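Local coordinates for protein Kinase A (Toxoplasma gondii, PDB 5J3U) that binds cyclic AMP through two cyclic nucleotide-binding domains and, as in its family, probably inhibits the kinase A catalytic subunit until cyclic AMP is bound, at residues F180-T191 / N226-C237; V141-A149 / L246-K257. One frame throughout, in Å; residues are numbered along the deposited sequence.

Both contacts belong to the second cyclic AMP-binding half of the chain, their centres about 20 Å apart. Along the sequence 141-149 comes first, then both segments of contact 1, and 246-257 last, so contact 2 joins the elements that flank the beta roll of contact 1. Contact 1 (180-191 with 226-237) pairs neighbouring strands in two antiparallel sheets; contact 2 sets a 3-10 turn against the helix 250-257. They touch directly: Phe-180 CE2 meets Met-247 CE at 4.0 Å, and Ile-182 packs on Val-141. The beta roll that holds the nucleotide is thus continuous with the helical elements which, in this family, respond to cyclic AMP.

Contact 1 (F180-T191 / N226-C237); sequences FYIVEEGSAVAT and NVIAHGICKVAC
With chi1 at -178° Lys-234 puts CG across from its own N, and a bend at chi3 turns the chain beyond it, while Glu-185 stays extended from a CG beside its own N; the two chains run side by side, and NZ of Lys-234 reaches the anti lone pair of Glu-185 OE2 at 3.1 Å in a salt bridge. They sit on the beta roll of the cyclic nucleotide-binding domain, where two antiparallel strand pairs meet at a corner. A classic beta bulge puts Glu-184 and Glu-185 opposite Lys-234, whose O takes a bond from Glu-184 N (2.8 Å) and a weak one from Glu-185 N. The Glu-184 carboxylate turns to Arg-130 and Thr-161, tying the corner to helix 116-138 and strand 159-165. Tyr-181 CD1 meets Val-235 CG2 at 3.8 Å, and the sulfur of Cys-237 comes obliquely to CD1 and CE1 of the same ring. Beyond the corner, Ala-190 and Val-227 form a non-hydrogen-bonded pair and touch the bound cyclic AMP. At the far end Asn-226 gives OD1 to Gln-173 N, which helps fix its amide, and its ND2, with the acceptor close to the amide plane, donates to Thr-191 OG1 at 3.2 Å.

Contact 2 (V141-A149 / L246-K257); sequences VHILDGMDA and LMGSVQDLLSKK
The 3-10 turn 142-144, in the linker between helices 116-138 and 149-157, ahead of the second beta roll, packs against the C-terminal helix 250-257, and Ile-143 makes the largest share of the contact. CG1 of Ile-143, anti to the backbone N (chi1 -160°), leads outward to the helix and rests 3.7 Å from Val-250 CG1. Its terminal CD1 then passes Leu-254 CD2 at 3.8 Å, the two side chains crossing at about a right angle, and slides antiparallel along the aliphatic part of Lys-257, 3.6 Å from CD. Bends at chi3 and chi4 turn the end of that lysine aside, and its NZ forms a salt bridge with Glu-260. The methyls of Val-250 also lie against the carbonyl of Ile-143, CG1 being 3.5 Å from O.

A second group of contacts forms where the chain enters the helix. Leu-144 CD2 meets Met-247 CE at 3.9 Å, again nearly perpendicular. Met-147 reaches in extended, and its CE lies 3.6 Å from Met-247 O, against Val-250 CG2 and 4.1 Å from Met-247 SD. No hydrogen bond crosses the interface; methyls and methylenes meet each other, a thioether sulfur and backbone carbonyl oxygens. Within 141-149, His-142 ND1 donates to the syn side of Asp-145 OD2 at 2.7 Å, nearly in the ring plane, linking the start of the turn to the residue just after it. A 3-10 turn joining two helices and packed on the helix that follows the beta roll is the arrangement of the N3A motif of cyclic nucleotide-binding domains.

Contact 1 (F180-T191 / N226-C237)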
loop_
_atom_site.group_PDB
_atom_site.type_symbol
_atom_site.label_atom_id
_atom_site.label_comp_id
_atom_site.label_asym_id
_atom_site.label_seq_id
_atom_site.Cartn_x
_atom_site.Cartn_y
_atom_site.Cartn_z
ATOM N N PHE A 180 5.928 -7.112 -5.521
ATOM C CA PHE A 180 5.703 -8.559 -5.387
ATOM C C PHE A 180 4.194 -8.764 -5.440
ATOM O O PHE A 180 3.480 -7.972 -4.835
ATOM C CB PHE A 180 6.293 -9.035 -4.050
ATOM C CG PHE A 180 5.992 -10.472 -3.686
ATOM C CD1 PHE A 180 6.469 -11.514 -4.425
ATOM C CD2 PHE A 180 5.207 -10.762 -2.571
ATOM C CE1 PHE A 180 6.243 -12.823 -4.064
ATOM C CE2 PHE A 180 5.017 -12.064 -2.170
ATOM C CZ PHE A 180 5.505 -13.108 -2.901
ATOM N N TYR A 181 3.738 -9.782 -6.191
ATOM C CA TYR A 181 2.340 -10.065 -6.417
ATOM C C TYR A 181 1.890 -11.461 -5.947
ATOM O O TYR A 181 2.640 -12.437 -5.988
ATOM C CB TYR A 181 2.048 -9.968 -7.923
ATOM C CG TYR A 181 2.282 -8.630 -8.542
ATOM C CD1 TYR A 181 1.319 -7.644 -8.518
ATOM C CD2 TYR A 181 3.498 -8.348 -9.167
ATOM C CE1 TYR A 181 1.540 -6.404 -9.119
ATOM C CE2 TYR A 181 3.738 -7.122 -9.726
ATOM C CZ TYR A 181 2.766 -6.162 -9.721
ATOM O OH TYR A 181 2.969 -4.936 -10.306
ATOM N N ILE A 182 0.700 -11.534 -5.372
ATOM C CA ILE A 182 0.041 -12.780 -5.069
ATOM C C ILE A 182 -1.377 -12.715 -5.695
ATOM O O ILE A 182 -2.108 -11.710 -5.553
ATOM C CB ILE A 182 -0.089 -13.026 -3.572
ATOM C CG1 ILE A 182 1.220 -12.660 -2.816
ATOM C CG2 ILE A 182 -0.501 -14.464 -3.384
ATOM C CD1 ILE A 182 1.066 -12.670 -1.293
ATOM N N VAL A 183 -1.762 -13.747 -6.424
ATOM C CA VAL A 183 -3.010 -13.737 -7.091
ATOM C C VAL A 183 -4.071 -14.020 -6.013
ATOM O O VAL A 183 -4.051 -15.080 -5.383
ATOM C CB VAL A 183 -3.115 -14.850 -8.164
ATOM C CG1 VAL A 183 -4.478 -14.858 -8.783
ATOM C CG2 VAL A 183 -2.049 -14.689 -9.278
ATOM N N GLU A 184 -4.999 -13.110 -5.868
ATOM C CA GLU A 184 -6.141 -13.319 -4.932
ATOM C C GLU A 184 -7.247 -14.168 -5.570
ATOM O O GLU A 184 -7.813 -15.054 -4.921
ATOM C CB GLU A 184 -6.755 -11.975 -4.536
ATOM C CG GLU A 184 -5.811 -11.033 -3.822
ATOM C CD GLU A 184 -6.460 -9.688 -3.425
ATOM O OE1 GLU A 184 -7.566 -9.760 -2.784
ATOM O OE2 GLU A 184 -5.853 -8.602 -3.715
ATOM N N GLU A 185 -7.590 -13.844 -6.813
ATOM C CA GLU A 185 -8.585 -14.547 -7.614
ATOM C C GLU A 185 -8.242 -14.351 -9.089
ATOM O O GLU A 185 -7.587 -13.364 -9.449
ATOM C CB GLU A 185 -10.002 -13.992 -7.383
ATOM C CG GLU A 185 -10.565 -14.097 -5.977
ATOM C CD GLU A 185 -12.079 -13.782 -5.966
ATOM O OE1 GLU A 185 -12.882 -14.684 -6.274
ATOM O OE2 GLU A 185 -12.433 -12.647 -5.652
ATOM N N GLY A 186 -8.763 -15.232 -9.947
ATOM C CA GLY A 186 -8.467 -15.202 -11.368
ATOM C C GLY A 186 -7.203 -15.924 -11.738
ATOM O O GLY A 186 -6.758 -16.809 -11.053
ATOM N N SER A 187 -6.603 -15.525 -12.853
ATOM C CA SER A 187 -5.580 -16.317 -13.459
ATOM C C SER A 187 -4.626 -15.436 -14.252
ATOM O O SER A 187 -4.993 -14.353 -14.696
ATOM C CB SER A 187 -6.241 -17.352 -14.398
ATOM O OG SER A 187 -5.312 -18.274 -14.935
ATOM N N ALA A 188 -3.439 -15.940 -14.461
ATOM C CA ALA A 188 -2.391 -15.242 -15.268
ATOM C C ALA A 188 -1.494 -16.247 -15.850
ATOM O O ALA A 188 -1.479 -17.418 -15.431
ATOM C CB ALA A 188 -1.593 -14.249 -14.417
ATOM N N VAL A 189 -0.728 -15.815 -16.864
ATOM C CA VAL A 189 0.291 -16.614 -17.469
ATOM C C VAL A 189 1.630 -15.843 -17.512
ATOM O O VAL A 189 1.634 -14.643 -17.714
ATOM C CB VAL A 189 -0.082 -17.073 -18.905
ATOM C CG1 VAL A 189 -1.340 -17.969 -18.795
ATOM C CG2 VAL A 189 -0.355 -15.882 -19.808
ATOM N N ALA A 190 2.699 -16.557 -17.260
ATOM C CA ALA A 190 4.059 -16.036 -17.438
ATOM C C ALA A 190 4.537 -16.484 -18.808
ATOM O O ALA A 190 4.474 -17.697 -19.130
ATOM C CB ALA A 190 4.968 -16.590 -16.384
ATOM N N THR A 191 5.086 -15.538 -19.556
ATOM C CA THR A 191 5.742 -15.863 -20.845
ATOM C C THR A 191 7.121 -15.264 -20.777
ATOM O O THR A 191 7.314 -14.173 -20.193
ATOM C CB THR A 191 4.938 -15.332 -22.043
ATOM O OG1 THR A 191 5.007 -13.902 -22.149
ATOM C CG2 THR A 191 3.491 -15.691 -21.938
ATOM N N ASN A 226 7.317 -11.851 -18.703
ATOM C CA ASN A 226 6.045 -11.195 -18.716
ATOM C C ASN A 226 5.106 -11.983 -17.824
ATOM O O ASN A 226 5.208 -13.214 -17.802
ATOM C CB ASN A 226 5.433 -11.154 -20.102
ATOM C CG ASN A 226 6.376 -10.542 -21.097
ATOM O OD1 ASN A 226 6.707 -9.349 -20.958
ATOM N ND2 ASN A 226 6.860 -11.341 -22.073
ATOM N N VAL A 227 4.226 -11.287 -17.129
ATOM C CA VAL A 227 3.035 -11.946 -16.472
ATOM C C VAL A 227 1.805 -11.227 -16.960
ATOM O O VAL A 227 1.664 -9.990 -16.789
ATOM C CB VAL A 227 3.134 -12.058 -14.935
ATOM C CG1 VAL A 227 1.891 -12.807 -14.398
ATOM C CG2 VAL A 227 4.443 -12.724 -14.511
ATOM N N ILE A 228 0.900 -11.987 -17.605
ATOM C CA ILE A 228 -0.214 -11.431 -18.293
ATOM C C ILE A 228 -1.552 -11.976 -17.707
ATOM O O ILE A 228 -1.667 -13.166 -17.524
ATOM C CB ILE A 228 -0.164 -11.853 -19.796
ATOM C CG1 ILE A 228 1.169 -11.403 -20.465
ATOM C CG2 ILE A 228 -1.347 -11.251 -20.522
ATOM C CD1 ILE A 228 1.479 -12.161 -21.741
ATOM N N ALA A 229 -2.510 -11.110 -17.462
ATOM C CA ALA A 229 -3.811 -11.576 -16.905
ATOM C C ALA A 229 -4.505 -12.474 -17.961
ATOM O O ALA A 229 -4.480 -12.174 -19.162
ATOM C CB ALA A 229 -4.684 -10.415 -16.571
ATOM N N HIS A 230 -5.082 -13.563 -17.487
ATOM C CA HIS A 230 -5.708 -14.600 -18.329
ATOM C C HIS A 230 -7.173 -14.693 -17.862
ATOM O O HIS A 230 -7.426 -15.225 -16.813
ATOM C CB HIS A 230 -4.979 -15.915 -18.108
ATOM C CG HIS A 230 -5.540 -17.055 -18.889
ATOM N ND1 HIS A 230 -5.528 -17.075 -20.268
ATOM C CD2 HIS A 230 -6.098 -18.224 -18.496
ATOM C CE1 HIS A 230 -6.091 -18.205 -20.687
ATOM N NE2 HIS A 230 -6.447 -18.916 -19.634
ATOM N N GLY A 231 -8.094 -14.182 -18.669
ATOM C CA GLY A 231 -9.497 -14.018 -18.257
ATOM C C GLY A 231 -9.706 -12.746 -17.478
ATOM O O GLY A 231 -10.275 -11.776 -17.956
ATOM N N ILE A 232 -9.223 -12.771 -16.247
ATOM C CA ILE A 232 -9.222 -11.654 -15.366
ATOM C C ILE A 232 -8.311 -12.037 -14.182
ATOM O O ILE A 232 -8.141 -13.206 -13.880
ATOM C CB ILE A 232 -10.643 -11.276 -14.924
ATOM C CG1 ILE A 232 -10.617 -9.987 -14.104
ATOM C CG2 ILE A 232 -11.327 -12.382 -14.118
ATOM C CD1 ILE A 232 -11.960 -9.316 -13.915
ATOM N N CYS A 233 -7.661 -11.063 -13.550
ATOM C CA CYS A 233 -6.777 -11.366 -12.462
ATOM C C CYS A 233 -6.832 -10.266 -11.436
ATOM O O CYS A 233 -6.623 -9.090 -11.767
ATOM C CB CYS A 233 -5.346 -11.507 -12.976
ATOM S SG CYS A 233 -4.226 -12.233 -11.772
ATOM N N LYS A 234 -7.068 -10.641 -10.193
ATOM C CA LYS A 234 -7.059 -9.721 -9.031
ATOM C C LYS A 234 -5.855 -10.059 -8.198
ATOM O O LYS A 234 -5.748 -11.204 -7.740
ATOM C CB LYS A 234 -8.324 -9.906 -8.194
ATOM C CG LYS A 234 -8.406 -8.953 -7.015
ATOM C CD LYS A 234 -9.475 -9.363 -6.019
ATOM C CE LYS A 234 -10.839 -9.148 -6.510
ATOM N NZ LYS A 234 -11.788 -9.649 -5.452
ATOM N N VAL A 235 -4.928 -9.105 -8.031
ATOM C CA VAL A 235 -3.678 -9.347 -7.377
ATOM C C VAL A 235 -3.524 -8.470 -6.143
ATOM O O VAL A 235 -3.946 -7.298 -6.113
ATOM C CB VAL A 235 -2.401 -9.125 -8.259
ATOM C CG1 VAL A 235 -2.204 -10.287 -9.194
ATOM C CG2 VAL A 235 -2.441 -7.795 -8.979
ATOM N N ALA A 236 -2.985 -9.084 -5.115
ATOM C CA ALA A 236 -2.427 -8.392 -3.959
ATOM C C ALA A 236 -1.003 -7.988 -4.306
ATOM O O ALA A 236 -0.216 -8.826 -4.850
ATOM C CB ALA A 236 -2.469 -9.282 -2.730
ATOM N N CYS A 237 -0.616 -6.793 -3.860
ATOM C CA CYS A 237 0.637 -6.143 -4.304
ATOM C C CYS A 237 1.390 -5.666 -3.071
ATOM O O CYS A 237 0.794 -4.985 -2.238
ATOM C CB CYS A 237 0.320 -4.917 -5.162
ATOM S SG CYS A 237 -0.806 -5.241 -6.523
#

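Contact 2 (V141-A149 / L246-K257)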
loop_
_atom_site.group_PDB
_atom_site.type_symbol
_atom_site.label_atom_id
_atom_site.label_comp_id
_atom_site.label_asym_id
_atom_site.label_seq_id
_atom_site.Cartn_x
_atom_site.Cartn_y
_atom_site.Cartn_z
ATOM N N VAL A 141 -1.883 -18.743 1.846
ATOM C CA VAL A 141 -0.785 -18.603 0.889
ATOM C C VAL A 141 0.453 -19.302 1.494
ATOM O O VAL A 141 1.085 -18.790 2.414
ATOM C CB VAL A 141 -0.522 -17.108 0.625
ATOM C CG1 VAL A 141 0.727 -16.861 -0.210
ATOM C CG2 VAL A 141 -1.740 -16.434 -0.020
ATOM N N HIS A 142 0.837 -20.451 0.948
ATOM C CA HIS A 142 1.728 -21.356 1.711
ATOM C C HIS A 142 3.159 -20.945 1.915
ATOM O O HIS A 142 3.788 -21.347 2.891
ATOM C CB HIS A 142 1.642 -22.738 1.092
ATOM C CG HIS A 142 0.286 -23.286 1.207
ATOM N ND1 HIS A 142 -0.292 -23.491 2.438
ATOM C CD2 HIS A 142 -0.685 -23.484 0.284
ATOM C CE1 HIS A 142 -1.548 -23.882 2.257
ATOM N NE2 HIS A 142 -1.796 -23.908 0.961
ATOM N N ILE A 143 3.640 -20.082 1.056
ATOM C CA ILE A 143 4.974 -19.556 1.225
ATOM C C ILE A 143 5.072 -18.722 2.506
ATOM O O ILE A 143 6.162 -18.569 3.070
ATOM C CB ILE A 143 5.367 -18.753 -0.043
ATOM C CG1 ILE A 143 6.873 -18.609 -0.132
ATOM C CG2 ILE A 143 4.659 -17.409 -0.163
ATOM C CD1 ILE A 143 7.501 -19.765 -0.823
ATOM N N LEU A 144 3.918 -18.253 3.027
ATOM C CA LEU A 144 3.895 -17.563 4.347
ATOM C C LEU A 144 3.576 -18.465 5.542
ATOM O O LEU A 144 3.421 -18.015 6.668
ATOM C CB LEU A 144 2.876 -16.419 4.281
ATOM C CG LEU A 144 3.125 -15.438 3.135
ATOM C CD1 LEU A 144 2.098 -14.341 3.260
ATOM C CD2 LEU A 144 4.532 -14.879 3.148
ATOM N N ASP A 145 3.513 -19.776 5.340
ATOM C CA ASP A 145 3.117 -20.669 6.412
ATOM C C ASP A 145 4.062 -20.667 7.606
ATOM O O ASP A 145 3.650 -21.023 8.687
ATOM C CB ASP A 145 2.914 -22.127 5.906
ATOM C CG ASP A 145 1.646 -22.301 5.110
ATOM O OD1 ASP A 145 0.787 -21.372 5.094
ATOM O OD2 ASP A 145 1.515 -23.378 4.471
ATOM N N GLY A 146 5.291 -20.231 7.396
ATOM C CA GLY A 146 6.269 -20.194 8.469
ATOM C C GLY A 146 6.139 -18.994 9.361
ATOM O O GLY A 146 6.655 -18.995 10.504
ATOM N N MET A 147 5.394 -17.987 8.891
ATOM C CA MET A 147 5.250 -16.742 9.664
ATOM C C MET A 147 4.304 -16.987 10.805
ATOM O O MET A 147 3.382 -17.791 10.676
ATOM C CB MET A 147 4.625 -15.665 8.803
ATOM C CG MET A 147 5.558 -15.101 7.764
ATOM S SD MET A 147 4.906 -13.685 6.880
ATOM C CE MET A 147 6.417 -13.097 6.038
ATOM N N ASP A 148 4.457 -16.253 11.887
ATOM C CA ASP A 148 3.442 -16.292 12.892
ATOM C C ASP A 148 2.358 -15.244 12.518
ATOM O O ASP A 148 2.469 -14.542 11.491
ATOM C CB ASP A 148 4.026 -16.135 14.283
ATOM C CG ASP A 148 4.611 -14.751 14.564
ATOM O OD1 ASP A 148 4.244 -13.755 13.917
ATOM O OD2 ASP A 148 5.442 -14.656 15.491
ATOM N N ALA A 149 1.317 -15.172 13.333
ATOM C CA ALA A 149 0.154 -14.326 13.022
ATOM C C ALA A 149 0.512 -12.901 12.960
ATOM O O ALA A 149 0.001 -12.178 12.124
ATOM C CB ALA A 149 -0.961 -14.507 14.063
ATOM N N LEU A 246 9.550 -6.880 5.722
ATOM C CA LEU A 246 8.501 -7.661 6.369
ATOM C C LEU A 246 8.527 -9.166 6.078
ATOM O O LEU A 246 7.949 -9.946 6.853
ATOM C CB LEU A 246 7.132 -7.133 5.941
ATOM C CG LEU A 246 6.776 -5.682 6.236
ATOM C CD1 LEU A 246 5.377 -5.385 5.733
ATOM C CD2 LEU A 246 6.861 -5.404 7.728
ATOM N N MET A 247 9.188 -9.596 5.004
ATOM C CA MET A 247 9.089 -11.003 4.592
ATOM C C MET A 247 10.066 -11.881 5.346
ATOM O O MET A 247 9.922 -13.093 5.343
ATOM C CB MET A 247 9.272 -11.173 3.081
ATOM C CG MET A 247 8.152 -10.527 2.254
ATOM S SD MET A 247 6.633 -11.543 2.285
ATOM C CE MET A 247 7.163 -12.776 1.120
ATOM N N GLY A 248 11.014 -11.267 6.059
ATOM C CA GLY A 248 11.951 -12.079 6.848
ATOM C C GLY A 248 12.564 -13.214 6.087
ATOM O O GLY A 248 12.967 -13.063 4.934
ATOM N N SER A 249 12.646 -14.374 6.720
ATOM C CA SER A 249 13.290 -15.536 6.125
ATOM C C SER A 249 12.497 -16.147 4.971
ATOM O O SER A 249 13.054 -16.988 4.219
ATOM C CB SER A 249 13.652 -16.600 7.210
ATOM O OG SER A 249 12.526 -17.351 7.596
ATOM N N VAL A 250 11.259 -15.689 4.739
ATOM C CA VAL A 250 10.559 -16.118 3.506
ATOM C C VAL A 250 11.375 -15.709 2.245
ATOM O O VAL A 250 11.314 -16.372 1.226
ATOM C CB VAL A 250 9.123 -15.617 3.428
ATOM C CG1 VAL A 250 8.463 -16.120 2.151
ATOM C CG2 VAL A 250 8.338 -16.076 4.639
ATOM N N GLN A 251 12.161 -14.661 2.346
ATOM C CA GLN A 251 13.061 -14.260 1.240
ATOM C C GLN A 251 14.072 -15.330 0.892
ATOM O O GLN A 251 14.409 -15.546 -0.310
ATOM C CB GLN A 251 13.780 -12.951 1.596
ATOM C CG GLN A 251 12.809 -11.771 1.773
ATOM C CD GLN A 251 13.483 -10.549 2.374
ATOM O OE1 GLN A 251 13.428 -10.303 3.614
ATOM N NE2 GLN A 251 14.117 -9.779 1.529
ATOM N N ASP A 252 14.545 -16.025 1.933
ATOM C CA ASP A 252 15.465 -17.165 1.750
ATOM C C ASP A 252 14.760 -18.327 1.118
ATOM O O ASP A 252 15.328 -18.994 0.230
ATOM C CB ASP A 252 16.120 -17.602 3.073
ATOM C CG ASP A 252 16.923 -16.514 3.739
ATOM O OD1 ASP A 252 17.572 -15.700 3.053
ATOM O OD2 ASP A 252 16.949 -16.503 4.982
ATOM N N LEU A 253 13.527 -18.605 1.545
ATOM C CA LEU A 253 12.737 -19.660 0.886
ATOM C C LEU A 253 12.512 -19.367 -0.581
ATOM O O LEU A 253 12.559 -20.268 -1.395
ATOM C CB LEU A 253 11.365 -19.858 1.536
ATOM C CG LEU A 253 11.222 -20.240 2.987
ATOM C CD1 LEU A 253 9.736 -20.303 3.343
ATOM C CD2 LEU A 253 11.867 -21.603 3.252
ATOM N N LEU A 254 12.183 -18.110 -0.894
ATOM C CA LEU A 254 11.909 -17.716 -2.238
ATOM C C LEU A 254 13.170 -17.825 -3.092
ATOM O O LEU A 254 13.113 -18.253 -4.263
ATOM C CB LEU A 254 11.339 -16.284 -2.281
ATOM C CG LEU A 254 9.872 -16.172 -1.839
ATOM C CD1 LEU A 254 9.526 -14.713 -1.718
ATOM C CD2 LEU A 254 8.922 -16.890 -2.804
ATOM N N SER A 255 14.292 -17.494 -2.496
ATOM C CA SER A 255 15.578 -17.545 -3.191
ATOM C C SER A 255 15.934 -18.991 -3.542
ATOM O O SER A 255 16.333 -19.311 -4.681
ATOM C CB SER A 255 16.672 -16.927 -2.348
ATOM O OG SER A 255 17.750 -16.629 -3.190
ATOM N N LYS A 256 15.758 -19.883 -2.579
ATOM C CA LYS A 256 16.057 -21.292 -2.826
ATOM C C LYS A 256 15.073 -21.926 -3.834
ATOM O O LYS A 256 15.493 -22.706 -4.703
ATOM C CB LYS A 256 16.144 -22.057 -1.492
ATOM C CG LYS A 256 17.359 -21.626 -0.644
ATOM C CD LYS A 256 17.543 -22.586 0.552
ATOM C CE LYS A 256 18.656 -22.194 1.526
ATOM N NZ LYS A 256 18.153 -21.221 2.535
ATOM N N LYS A 257 13.798 -21.565 -3.767
ATOM C CA LYS A 257 12.804 -22.061 -4.718
ATOM C C LYS A 257 12.983 -21.557 -6.153
ATOM O O LYS A 257 12.445 -22.166 -7.069
ATOM C CB LYS A 257 11.396 -21.775 -4.255
ATOM C CG LYS A 257 11.044 -22.546 -2.999
ATOM C CD LYS A 257 9.690 -22.140 -2.449
ATOM C CE LYS A 257 8.537 -22.594 -3.339
ATOM N NZ LYS A 257 8.501 -24.085 -3.547
#